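Local coordinates for gamma-glutamyl cyclotransferase (Homo sapiens, PDB 3CRY), which catalyses the formation of 5-oxoproline from gamma-glutamyl dipeptides, releasing the free amino acid, and can induce cytochrome c release from mitochondria, at residues A[95-109]-A[119-131]. The protein carries 1 engineered substitution. Sequence-based numbering, arbitrary orientation.
Sequences DEQQGVKSGMYVVIE and EITCRSYLMTNYE. Engineered in segment 95-109: Q98 (natural residue Glu).
V106 and I108 pair with L126 and S124 in an antiparallel beta hairpin, strands 106-114 and 119-126, beside the active site. Four backbone hydrogen bonds join them, from V106 N to L126 O (2.8 Å) through S124 N to I108 O (3.0 Å). On one face, I108 CD1 packs against L126 CD2 at 3.7 Å. On the other, Y125 and R123 reach back to the end of helix 91-97. D95 OD1 accepts from Y125 OH at 2.6 Å and from R123 NH2 at 3.0 Å. R123 NH2 also bonds D95 OD2 at 3.0 Å, a salt bridge with the planes 18° apart; each oxygen uses its syn lone pair. R123 CG is anti to the backbone N (chi1 -171°), and the extended chain carries the guanidinium to D95, with V107 CG1 over one face. With alanine replacing D95, the Y125 hydroxyl is likely to lose this acceptor and R123 one carboxylate partner. Q98 is engineered; the natural glutamate is the catalytic proton acceptor. Q98 CG lies over the Y125 ring, 3.6 Å from its centroid. M127 CG covers one face of Y105, whose hydroxyl bonds A69 O. E109 and R123 form reciprocal salt bridges with R123 and E109 of the second subunit. The hairpin flanks the gamma-glutamylcyclotransferase active site and carries the sheet across the homodimer interface.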
loop_
_atom_site.group_PDB
_atom_site.type_symbol
_atom_site.label_atom_id
_atom_site.label_comp_id
_atom_site.label_asym_id
_atom_site.label_seq_id
_atom_site.Cartn_x
_atom_site.Cartn_y
_atom_site.Cartn_z
ATOM N N ASP A 95 -5.075 9.637 -8.607
ATOM C CA ASP A 95 -4.861 8.212 -8.865
ATOM C C ASP A 95 -4.363 7.958 -10.286
ATOM O O ASP A 95 -3.399 7.211 -10.489
ATOM C CB ASP A 95 -6.148 7.401 -8.615
ATOM C CG ASP A 95 -6.546 7.327 -7.138
ATOM O OD1 ASP A 95 -5.829 7.847 -6.240
ATOM O OD2 ASP A 95 -7.620 6.722 -6.873
ATOM N N GLU A 96 -5.025 8.575 -11.268
ATOM C CA GLU A 96 -4.659 8.420 -12.672
ATOM C C GLU A 96 -3.230 8.889 -12.934
ATOM O O GLU A 96 -2.476 8.261 -13.685
ATOM C CB GLU A 96 -5.654 9.171 -13.561
ATOM C CG GLU A 96 -6.703 8.263 -14.179
ATOM C CD GLU A 96 -6.187 7.566 -15.412
ATOM O OE1 GLU A 96 -5.480 8.235 -16.193
ATOM O OE2 GLU A 96 -6.474 6.366 -15.617
ATOM N N GLN A 97 -2.859 9.995 -12.303
ATOM C CA GLN A 97 -1.501 10.532 -12.433
ATOM C C GLN A 97 -0.419 9.564 -11.971
ATOM O O GLN A 97 0.690 9.545 -12.521
ATOM C CB GLN A 97 -1.386 11.828 -11.652
ATOM C CG GLN A 97 -2.263 12.947 -12.225
ATOM C CD GLN A 97 -2.359 14.126 -11.302
ATOM O OE1 GLN A 97 -1.379 14.500 -10.660
ATOM N NE2 GLN A 97 -3.548 14.715 -11.208
ATOM N N GLN A 98 -0.747 8.753 -10.964
ATOM C CA GLN A 98 0.204 7.823 -10.374
ATOM C C GLN A 98 0.155 6.437 -11.035
ATOM O O GLN A 98 0.825 5.499 -10.569
ATOM C CB GLN A 98 -0.049 7.681 -8.870
ATOM C CG GLN A 98 0.038 8.982 -8.083
ATOM C CD GLN A 98 1.445 9.528 -8.023
ATOM O OE1 GLN A 98 2.422 8.773 -7.976
ATOM N NE2 GLN A 98 1.564 10.845 -8.000
ATOM N N GLY A 99 -0.638 6.304 -12.102
ATOM C CA GLY A 99 -0.668 5.058 -12.884
ATOM C C GLY A 99 -1.135 3.854 -12.062
ATOM O O GLY A 99 -0.658 2.724 -12.247
ATOM N N VAL A 100 -2.061 4.102 -11.145
ATOM C CA VAL A 100 -2.588 3.023 -10.291
ATOM C C VAL A 100 -3.152 1.900 -11.171
ATOM O O VAL A 100 -2.907 0.716 -10.929
ATOM C CB VAL A 100 -3.654 3.537 -9.273
ATOM C CG1 VAL A 100 -4.327 2.365 -8.522
ATOM C CG2 VAL A 100 -3.043 4.497 -8.280
ATOM N N LYS A 101 -3.897 2.271 -12.213
ATOM C CA LYS A 101 -4.522 1.232 -13.054
ATOM C C LYS A 101 -3.540 0.391 -13.871
ATOM O O LYS A 101 -3.877 -0.742 -14.251
ATOM C CB LYS A 101 -5.603 1.843 -13.943
ATOM C CG LYS A 101 -6.858 2.213 -13.153
ATOM C CD LYS A 101 -7.926 2.753 -14.090
ATOM C CE LYS A 101 -9.053 3.457 -13.356
ATOM N NZ LYS A 101 -9.767 4.387 -14.304
ATOM N N SER A 102 -2.337 0.911 -14.121
ATOM C CA SER A 102 -1.306 0.129 -14.811
ATOM C C SER A 102 -0.336 -0.545 -13.829
ATOM O O SER A 102 0.676 -1.132 -14.226
ATOM C CB SER A 102 -0.570 0.986 -15.856
ATOM O OG SER A 102 0.211 1.989 -15.251
ATOM N N GLY A 103 -0.656 -0.453 -12.539
ATOM C CA GLY A 103 0.102 -1.181 -11.529
ATOM C C GLY A 103 1.336 -0.452 -11.058
ATOM O O GLY A 103 2.221 -1.081 -10.436
ATOM N N MET A 104 1.423 0.854 -11.345
ATOM C CA MET A 104 2.661 1.578 -11.032
ATOM C C MET A 104 2.803 1.888 -9.535
ATOM O O MET A 104 3.882 1.712 -8.949
ATOM C CB MET A 104 2.856 2.825 -11.926
ATOM C CG MET A 104 2.916 2.464 -13.440
ATOM S SD MET A 104 4.223 1.262 -13.936
ATOM C CE MET A 104 5.607 2.377 -14.235
ATOM N N TYR A 105 1.711 2.363 -8.943
ATOM C CA TYR A 105 1.613 2.627 -7.511
ATOM C C TYR A 105 0.275 2.098 -7.016
ATOM O O TYR A 105 -0.682 1.957 -7.793
ATOM C CB TYR A 105 1.647 4.134 -7.235
ATOM C CG TYR A 105 3.002 4.822 -7.441
ATOM C CD1 TYR A 105 3.385 5.274 -8.702
ATOM C CD2 TYR A 105 3.868 5.028 -6.378
ATOM C CE1 TYR A 105 4.599 5.933 -8.893
ATOM C CE2 TYR A 105 5.103 5.685 -6.548
ATOM C CZ TYR A 105 5.458 6.123 -7.812
ATOM O OH TYR A 105 6.646 6.764 -8.000
ATOM N N VAL A 106 0.218 1.824 -5.712
ATOM C CA VAL A 106 -1.036 1.536 -5.028
ATOM C C VAL A 106 -1.366 2.713 -4.108
ATOM O O VAL A 106 -0.439 3.414 -3.618
ATOM C CB VAL A 106 -0.957 0.193 -4.252
ATOM C CG1 VAL A 106 -0.048 0.334 -3.026
ATOM C CG2 VAL A 106 -2.364 -0.277 -3.856
ATOM N N VAL A 107 -2.666 2.974 -3.908
ATOM C CA VAL A 107 -3.112 3.967 -2.930
ATOM C C VAL A 107 -2.926 3.437 -1.516
ATOM O O VAL A 107 -3.337 2.309 -1.225
ATOM C CB VAL A 107 -4.627 4.334 -3.113
ATOM C CG1 VAL A 107 -5.086 5.269 -2.008
ATOM C CG2 VAL A 107 -4.887 4.915 -4.485
ATOM N N ILE A 108 -2.299 4.235 -0.659
ATOM C CA ILE A 108 -2.172 3.902 0.778
ATOM C C ILE A 108 -2.807 4.973 1.672
ATOM O O ILE A 108 -3.087 6.098 1.228
ATOM C CB ILE A 108 -0.692 3.711 1.201
ATOM C CG1 ILE A 108 0.125 5.008 1.031
ATOM C CG2 ILE A 108 -0.064 2.508 0.463
ATOM C CD1 ILE A 108 1.590 4.850 1.477
ATOM N N GLU A 109 -3.016 4.629 2.944
ATOM C CA GLU A 109 -3.351 5.618 3.966
ATOM C C GLU A 109 -2.194 5.586 4.944
ATOM O O GLU A 109 -1.713 4.503 5.303
ATOM C CB GLU A 109 -4.654 5.243 4.706
ATOM C CG GLU A 109 -5.111 6.269 5.754
ATOM C CD GLU A 109 -6.338 5.786 6.504
ATOM O OE1 GLU A 109 -7.423 5.762 5.901
ATOM O OE2 GLU A 109 -6.180 5.389 7.671
ATOM N N GLU A 119 -0.707 14.300 14.978
ATOM C CA GLU A 119 -0.897 13.247 13.982
ATOM C C GLU A 119 -1.951 13.644 12.940
ATOM O O GLU A 119 -3.014 14.186 13.281
ATOM C CB GLU A 119 -1.262 11.915 14.646
ATOM C CG GLU A 119 -1.259 10.726 13.688
ATOM C CD GLU A 119 -1.202 9.401 14.418
ATOM O OE1 GLU A 119 -2.280 8.858 14.739
ATOM O OE2 GLU A 119 -0.070 8.911 14.652
ATOM N N ILE A 120 -1.640 13.352 11.679
ATOM C CA ILE A 120 -2.506 13.672 10.535
ATOM C C ILE A 120 -2.714 12.417 9.700
ATOM O O ILE A 120 -1.753 11.712 9.415
ATOM C CB ILE A 120 -1.821 14.667 9.555
ATOM C CG1 ILE A 120 -1.115 15.805 10.282
ATOM C CG2 ILE A 120 -2.836 15.197 8.531
ATOM C CD1 ILE A 120 -0.793 16.942 9.356
ATOM N N THR A 121 -3.958 12.147 9.293
ATOM C CA THR A 121 -4.226 11.012 8.383
ATOM C C THR A 121 -4.216 11.458 6.918
ATOM O O THR A 121 -4.988 12.351 6.529
ATOM C CB THR A 121 -5.553 10.302 8.735
ATOM O OG1 THR A 121 -5.500 9.889 10.108
ATOM C CG2 THR A 121 -5.796 9.082 7.840
ATOM N N CYS A 122 -3.379 10.813 6.095
ATOM C CA CYS A 122 -3.193 11.232 4.700
ATOM C C CYS A 122 -3.332 10.113 3.669
ATOM O O CYS A 122 -3.002 8.967 3.948
ATOM C CB CYS A 122 -1.784 11.807 4.507
ATOM S SG CYS A 122 -1.435 13.294 5.451
ATOM N N ARG A 123 -3.784 10.478 2.474
ATOM C CA ARG A 123 -3.641 9.612 1.294
ATOM C C ARG A 123 -2.202 9.737 0.766
ATOM O O ARG A 123 -1.616 10.824 0.779
ATOM C CB ARG A 123 -4.640 10.052 0.220
ATOM C CG ARG A 123 -4.787 9.126 -1.016
ATOM C CD ARG A 123 -5.781 9.746 -2.005
ATOM N NE ARG A 123 -6.246 8.818 -3.054
ATOM C CZ ARG A 123 -7.234 7.925 -2.883
ATOM N NH1 ARG A 123 -7.849 7.803 -1.710
ATOM N NH2 ARG A 123 -7.602 7.132 -3.887
ATOM N N SER A 124 -1.622 8.616 0.343
ATOM C CA SER A 124 -0.339 8.623 -0.366
ATOM C C SER A 124 -0.308 7.444 -1.333
ATOM O O SER A 124 -1.369 6.843 -1.618
ATOM C CB SER A 124 0.850 8.583 0.632
ATOM O OG SER A 124 2.045 9.062 0.005
ATOM N N TYR A 125 0.890 7.121 -1.836
ATOM C CA TYR A 125 1.117 6.113 -2.884
ATOM C C TYR A 125 2.456 5.472 -2.658
ATOM O O TYR A 125 3.394 6.146 -2.222
ATOM C CB TYR A 125 1.139 6.759 -4.279
ATOM C CG TYR A 125 -0.172 7.441 -4.614
ATOM C CD1 TYR A 125 -1.198 6.731 -5.245
ATOM C CD2 TYR A 125 -0.394 8.778 -4.260
ATOM C CE1 TYR A 125 -2.419 7.347 -5.540
ATOM C CE2 TYR A 125 -1.613 9.400 -4.549
ATOM C CZ TYR A 125 -2.612 8.670 -5.185
ATOM O OH TYR A 125 -3.802 9.284 -5.459
ATOM N N LEU A 126 2.541 4.170 -2.949
ATOM C CA LEU A 126 3.853 3.521 -3.049
ATOM C C LEU A 126 3.855 2.380 -4.068
ATOM O O LEU A 126 2.783 1.899 -4.477
ATOM C CB LEU A 126 4.343 3.083 -1.659
ATOM C CG LEU A 126 3.450 2.082 -0.888
ATOM C CD1 LEU A 126 3.464 0.675 -1.473
ATOM C CD2 LEU A 126 3.893 2.058 0.592
ATOM N N MET A 127 5.048 1.966 -4.509
ATOM C CA MET A 127 5.166 0.878 -5.496
ATOM C C MET A 127 5.107 -0.473 -4.777
ATOM O O MET A 127 5.669 -0.611 -3.685
ATOM C CB MET A 127 6.509 0.973 -6.213
ATOM C CG MET A 127 6.692 2.225 -7.008
ATOM S SD MET A 127 8.379 2.233 -7.717
ATOM C CE MET A 127 8.351 3.868 -8.422
ATOM N N THR A 128 4.460 -1.463 -5.389
ATOM C CA THR A 128 4.420 -2.811 -4.810
ATOM C C THR A 128 5.240 -3.845 -5.579
ATOM O O THR A 128 5.460 -4.960 -5.073
ATOM C CB THR A 128 2.973 -3.355 -4.696
ATOM O OG1 THR A 128 2.416 -3.524 -6.007
ATOM C CG2 THR A 128 2.077 -2.400 -3.900
ATOM N N ASN A 129 5.683 -3.480 -6.786
ATOM C CA ASN A 129 6.419 -4.392 -7.634
ATOM C C ASN A 129 7.374 -3.545 -8.455
ATOM O O ASN A 129 6.972 -2.915 -9.430
ATOM C CB ASN A 129 5.430 -5.169 -8.545
ATOM C CG ASN A 129 6.113 -6.241 -9.372
ATOM O OD1 ASN A 129 7.350 -6.336 -9.386
ATOM N ND2 ASN A 129 5.325 -7.052 -10.071
ATOM N N TYR A 130 8.628 -3.464 -8.014
ATOM C CA TYR A 130 9.592 -2.609 -8.734
ATOM C C TYR A 130 11.021 -3.100 -8.631
ATOM O O TYR A 130 11.333 -3.924 -7.780
ATOM C CB TYR A 130 9.517 -1.154 -8.219
ATOM C CG TYR A 130 10.114 -0.914 -6.824
ATOM C CD1 TYR A 130 9.389 -1.193 -5.652
ATOM C CD2 TYR A 130 11.401 -0.391 -6.682
ATOM C CE1 TYR A 130 9.953 -0.960 -4.367
ATOM C CE2 TYR A 130 11.973 -0.168 -5.408
ATOM C CZ TYR A 130 11.245 -0.457 -4.259
ATOM O OH TYR A 130 11.815 -0.212 -3.015
ATOM N N GLU A 131 11.882 -2.562 -9.500
ATOM C CA GLU A 131 13.334 -2.823 -9.452
ATOM C C GLU A 131 14.048 -1.528 -9.047
ATOM O O GLU A 131 13.832 -0.491 -9.681
ATOM C CB GLU A 131 13.830 -3.325 -10.816
ATOM C CG GLU A 131 13.356 -4.756 -11.183
ATOM C CD GLU A 131 13.401 -5.074 -12.692
ATOM O OE1 GLU A 131 14.023 -4.312 -13.475
ATOM O OE2 GLU A 131 12.812 -6.104 -13.096
HETATM O O HOH W 1 4.291 -1.366 -8.354
#